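Local coordinates for protein alpha-1,4-endofucoidanase (Mariniflexile fucanivorans, PDB 6DLH) that cleaves alpha-1,4 linkages within fucoidan chains by a retaining mechanism, as an endo-acting glycoside hydrolase of family 107, at residues His95-Trp106 with Leu119-Leu130. Residues are numbered along the deposited sequence; the frame is centred on the assembly and turned at random.
Sequences HVAPHPIIESLW and LVAPRESVDDPL
Pro-98 is the wedge where 95-106 meets 119-130, two parts of the long connection in the beta-alpha-beta crossover that links the neighbouring parallel strands 80-84 and 143-149 of the catalytic domain through helix 129-139. Its CB sits 3.2 Å from Pro-122 O and also meets Glu-124 CG, while its CD faces Asp-128 OD1, the two side chains at about a right angle. Asp-128 is the N-cap of helix 129-139, and its OD2 is bound by Tyr-216 OH from helix 198-216. The buried side continues through Ile-102: CG2 lies anti to the backbone N and meets Val-120 CG2 at 3.6 Å and Ala-121 CB at 3.8 Å. CD1 of the same Ile-102 lies over the centre of one face of the His-95 ring, packing within 95-106. Just beside this, His-95 N donates to Val-120 O (2.7 Å, N-H...O angle 169°), and a water bridges Ile-102 O to Val-120 N.

Packing gives way to a more polar, partly exposed side at Trp-106 and Arg-123. Leu-119 CB lies over the five-membered ring of Trp-106, 4.0 Å from its centroid, a CH-pi contact. Arg-123 NH1 comes within 3.7 Å of Trp-106 CH2, with the guanidinium steeply turned against the indole; its NH2 makes a salt bridge to Glu-61. With CG anti to the backbone N (chi1 -164°) and the chain extended beyond it, Glu-103 crosses to 119-130; OE2 rests against Arg-123 CB without reaching the guanidinium, while Glu-124 N donates to Glu-103 OE1 at 3.0 Å, coming from above the carboxylate plane, 37° out of it.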
loop_
_atom_site.group_PDB
_atom_site.type_symbol
_atom_site.label_atom_id
_atom_site.label_comp_id
_atom_site.label_asym_id
_atom_site.label_seq_id
_atom_site.Cartn_x
_atom_site.Cartn_y
_atom_site.Cartn_z
ATOM N N HIS A 95 3.284 5.034 -7.885
ATOM C CA HIS A 95 3.501 5.432 -6.502
ATOM C C HIS A 95 2.213 5.238 -5.706
ATOM O O HIS A 95 1.128 5.210 -6.286
ATOM C CB HIS A 95 3.944 6.902 -6.423
ATOM C CG HIS A 95 5.322 7.154 -6.936
ATOM N ND1 HIS A 95 5.687 6.875 -8.242
ATOM C CD2 HIS A 95 6.413 7.677 -6.335
ATOM C CE1 HIS A 95 6.953 7.193 -8.413
ATOM N NE2 HIS A 95 7.420 7.692 -7.259
ATOM N N VAL A 96 2.349 5.138 -4.376
ATOM C CA VAL A 96 1.216 4.918 -3.489
ATOM C C VAL A 96 0.995 6.143 -2.601
ATOM O O VAL A 96 0.165 6.104 -1.700
ATOM C CB VAL A 96 1.383 3.637 -2.645
ATOM C CG1 VAL A 96 1.521 2.401 -3.510
ATOM C CG2 VAL A 96 2.532 3.735 -1.653
ATOM N N ALA A 97 1.758 7.217 -2.847
ATOM C CA ALA A 97 1.640 8.450 -2.084
ATOM C C ALA A 97 1.507 9.627 -3.046
ATOM O O ALA A 97 2.115 9.615 -4.114
ATOM C CB ALA A 97 2.824 8.616 -1.166
ATOM N N PRO A 98 0.710 10.672 -2.717
ATOM C CA PRO A 98 0.394 11.724 -3.684
ATOM C C PRO A 98 1.519 12.748 -3.833
ATOM O O PRO A 98 2.170 13.116 -2.853
ATOM C CB PRO A 98 -0.859 12.368 -3.069
ATOM C CG PRO A 98 -0.650 12.222 -1.575
ATOM C CD PRO A 98 0.083 10.906 -1.406
ATOM N N HIS A 99 1.729 13.191 -5.079
ATOM C CA HIS A 99 2.713 14.212 -5.404
ATOM C C HIS A 99 2.175 15.108 -6.521
ATOM O O HIS A 99 1.690 14.612 -7.540
ATOM C CB HIS A 99 4.066 13.578 -5.775
ATOM C CG HIS A 99 5.223 14.503 -5.596
ATOM N ND1 HIS A 99 5.606 15.406 -6.571
ATOM C CD2 HIS A 99 6.065 14.688 -4.553
ATOM C CE1 HIS A 99 6.639 16.102 -6.133
ATOM N NE2 HIS A 99 6.939 15.682 -4.894
ATOM N N PRO A 100 2.249 16.451 -6.349
ATOM C CA PRO A 100 1.783 17.406 -7.360
ATOM C C PRO A 100 2.315 17.140 -8.768
ATOM O O PRO A 100 1.545 17.097 -9.729
ATOM C CB PRO A 100 2.358 18.742 -6.859
ATOM C CG PRO A 100 2.446 18.578 -5.356
ATOM C CD PRO A 100 2.778 17.116 -5.145
ATOM N N ILE A 101 3.639 16.954 -8.869
ATOM C CA ILE A 101 4.320 16.746 -10.140
ATOM C C ILE A 101 3.804 15.471 -10.808
ATOM O O ILE A 101 3.495 15.482 -11.998
ATOM C CB ILE A 101 5.853 16.745 -9.961
ATOM C CG1 ILE A 101 6.330 17.951 -9.142
ATOM C CG2 ILE A 101 6.555 16.662 -11.310
ATOM C CD1 ILE A 101 7.821 17.985 -8.879
ATOM N N ILE A 102 3.689 14.379 -10.037
ATOM C CA ILE A 102 3.288 13.098 -10.602
ATOM C C ILE A 102 1.824 13.166 -11.041
ATOM O O ILE A 102 1.440 12.539 -12.031
ATOM C CB ILE A 102 3.549 11.923 -9.633
ATOM C CG1 ILE A 102 5.025 11.810 -9.234
ATOM C CG2 ILE A 102 3.028 10.618 -10.222
ATOM C CD1 ILE A 102 5.305 10.781 -8.157
ATOM N N GLU A 103 1.012 13.915 -10.283
ATOM C CA GLU A 103 -0.409 14.041 -10.580
ATOM C C GLU A 103 -0.613 14.817 -11.884
ATOM O O GLU A 103 -1.493 14.478 -12.674
ATOM C CB GLU A 103 -1.172 14.634 -9.393
ATOM C CG GLU A 103 -2.673 14.420 -9.499
ATOM C CD GLU A 103 -3.504 14.716 -8.260
ATOM O OE1 GLU A 103 -2.918 15.032 -7.193
ATOM O OE2 GLU A 103 -4.745 14.626 -8.367
ATOM N N SER A 104 0.229 15.836 -12.110
ATOM C CA SER A 104 0.184 16.634 -13.328
ATOM C C SER A 104 0.388 15.758 -14.565
ATOM O O SER A 104 -0.254 15.982 -15.592
ATOM C CB SER A 104 1.191 17.751 -13.282
ATOM O OG SER A 104 2.448 17.302 -13.757
ATOM N N LEU A 105 1.277 14.761 -14.447
ATOM C CA LEU A 105 1.608 13.844 -15.526
ATOM C C LEU A 105 0.360 13.095 -15.986
ATOM O O LEU A 105 0.343 12.521 -17.074
ATOM C CB LEU A 105 2.648 12.845 -15.012
ATOM C CG LEU A 105 4.118 13.181 -15.258
ATOM C CD1 LEU A 105 4.610 14.256 -14.301
ATOM C CD2 LEU A 105 4.964 11.927 -15.109
ATOM N N TRP A 106 -0.667 13.070 -15.131
ATOM C CA TRP A 106 -1.926 12.420 -15.460
ATOM C C TRP A 106 -2.575 13.119 -16.653
ATOM O O TRP A 106 -2.847 12.479 -17.667
ATOM C CB TRP A 106 -2.852 12.383 -14.235
ATOM C CG TRP A 106 -4.224 11.834 -14.497
ATOM C CD1 TRP A 106 -4.583 10.924 -15.448
ATOM C CD2 TRP A 106 -5.421 12.134 -13.757
ATOM N NE1 TRP A 106 -5.924 10.653 -15.368
ATOM C CE2 TRP A 106 -6.462 11.374 -14.332
ATOM C CE3 TRP A 106 -5.715 12.974 -12.673
ATOM C CZ2 TRP A 106 -7.777 11.439 -13.861
ATOM C CZ3 TRP A 106 -7.010 13.035 -12.205
ATOM C CH2 TRP A 106 -8.025 12.275 -12.793
ATOM N N LEU A 119 -2.434 7.656 -14.566
ATOM C CA LEU A 119 -2.383 8.136 -13.192
ATOM C C LEU A 119 -1.584 7.147 -12.342
ATOM O O LEU A 119 -1.999 6.003 -12.157
ATOM C CB LEU A 119 -3.804 8.352 -12.656
ATOM C CG LEU A 119 -3.894 8.825 -11.202
ATOM C CD1 LEU A 119 -3.271 10.203 -11.014
ATOM C CD2 LEU A 119 -5.332 8.804 -10.699
ATOM N N VAL A 120 -0.430 7.603 -11.841
ATOM C CA VAL A 120 0.521 6.710 -11.197
ATOM C C VAL A 120 0.809 7.200 -9.784
ATOM O O VAL A 120 1.843 6.875 -9.206
ATOM C CB VAL A 120 1.817 6.505 -12.012
ATOM C CG1 VAL A 120 1.609 5.595 -13.210
ATOM C CG2 VAL A 120 2.488 7.809 -12.423
ATOM N N ALA A 121 -0.121 7.994 -9.245
ATOM C CA ALA A 121 -0.169 8.272 -7.821
ATOM C C ALA A 121 -1.630 8.318 -7.381
ATOM O O ALA A 121 -2.530 8.342 -8.220
ATOM C CB ALA A 121 0.564 9.554 -7.502
ATOM N N PRO A 122 -1.920 8.281 -6.061
ATOM C CA PRO A 122 -3.259 8.607 -5.570
ATOM C C PRO A 122 -3.474 10.117 -5.664
ATOM O O PRO A 122 -2.582 10.894 -5.319
ATOM C CB PRO A 122 -3.193 8.156 -4.103
ATOM C CG PRO A 122 -1.733 8.324 -3.730
ATOM C CD PRO A 122 -0.982 7.926 -4.982
ATOM N N ARG A 123 -4.665 10.518 -6.134
ATOM C CA ARG A 123 -5.018 11.926 -6.290
ATOM C C ARG A 123 -4.959 12.613 -4.929
ATOM O O ARG A 123 -5.565 12.147 -3.965
ATOM C CB ARG A 123 -6.406 12.078 -6.923
ATOM C CG ARG A 123 -6.530 11.527 -8.336
ATOM C CD ARG A 123 -7.981 11.398 -8.751
ATOM N NE ARG A 123 -8.583 10.115 -8.411
ATOM C CZ ARG A 123 -9.279 9.345 -9.249
ATOM N NH1 ARG A 123 -9.524 9.745 -10.484
ATOM N NH2 ARG A 123 -9.747 8.177 -8.842
ATOM N N GLU A 124 -4.217 13.723 -4.863
ATOM C CA GLU A 124 -3.923 14.408 -3.612
ATOM C C GLU A 124 -5.209 14.781 -2.876
ATOM O O GLU A 124 -5.208 14.927 -1.655
ATOM C CB GLU A 124 -3.080 15.655 -3.891
ATOM C CG GLU A 124 -1.910 15.828 -2.939
ATOM C CD GLU A 124 -2.240 16.299 -1.533
ATOM O OE1 GLU A 124 -3.259 16.989 -1.365
ATOM O OE2 GLU A 124 -1.466 15.983 -0.608
ATOM N N SER A 125 -6.309 14.935 -3.620
ATOM C CA SER A 125 -7.554 15.411 -3.035
ATOM C C SER A 125 -8.385 14.245 -2.495
ATOM O O SER A 125 -9.395 14.459 -1.825
ATOM C CB SER A 125 -8.332 16.267 -4.018
ATOM O OG SER A 125 -8.707 15.519 -5.167
ATOM N N VAL A 126 -7.940 13.014 -2.775
ATOM C CA VAL A 126 -8.701 11.820 -2.441
ATOM C C VAL A 126 -8.097 11.131 -1.218
ATOM O O VAL A 126 -8.767 10.999 -0.198
ATOM C CB VAL A 126 -8.821 10.867 -3.644
ATOM C CG1 VAL A 126 -9.614 9.615 -3.299
ATOM C CG2 VAL A 126 -9.422 11.568 -4.850
ATOM N N ASP A 127 -6.830 10.702 -1.317
ATOM C CA ASP A 127 -6.252 9.882 -0.262
ATOM C C ASP A 127 -4.725 9.891 -0.307
ATOM O O ASP A 127 -4.126 9.877 -1.384
ATOM C CB ASP A 127 -6.770 8.444 -0.362
ATOM C CG ASP A 127 -6.548 7.624 0.894
ATOM O OD1 ASP A 127 -6.634 8.202 1.998
ATOM O OD2 ASP A 127 -6.299 6.416 0.756
ATOM N N ASP A 128 -4.115 9.893 0.886
ATOM C CA ASP A 128 -2.723 9.505 1.064
ATOM C C ASP A 128 -2.660 8.153 1.781
ATOM O O ASP A 128 -2.552 8.104 3.006
ATOM C CB ASP A 128 -1.924 10.571 1.825
ATOM C CG ASP A 128 -0.439 10.252 1.889
ATOM O OD1 ASP A 128 -0.043 9.179 1.377
ATOM O OD2 ASP A 128 0.318 11.074 2.440
ATOM N N PRO A 129 -2.716 7.012 1.053
ATOM C CA PRO A 129 -2.662 5.686 1.681
ATOM C C PRO A 129 -1.402 5.422 2.506
ATOM O O PRO A 129 -1.474 4.836 3.583
ATOM C CB PRO A 129 -2.739 4.711 0.500
ATOM C CG PRO A 129 -3.343 5.523 -0.624
ATOM C CD PRO A 129 -2.851 6.937 -0.409
ATOM N N LEU A 130 -0.250 5.891 2.019
ATOM C CA LEU A 130 1.014 5.652 2.696
ATOM C C LEU A 130 1.008 6.267 4.094
ATOM O O LEU A 130 1.426 5.611 5.048
ATOM C CB LEU A 130 2.166 6.193 1.841
ATOM C CG LEU A 130 3.572 5.888 2.356
ATOM C CD1 LEU A 130 3.779 4.391 2.551
ATOM C CD2 LEU A 130 4.627 6.453 1.416
HETATM O O HOH W 1 0.086 10.305 -13.234
#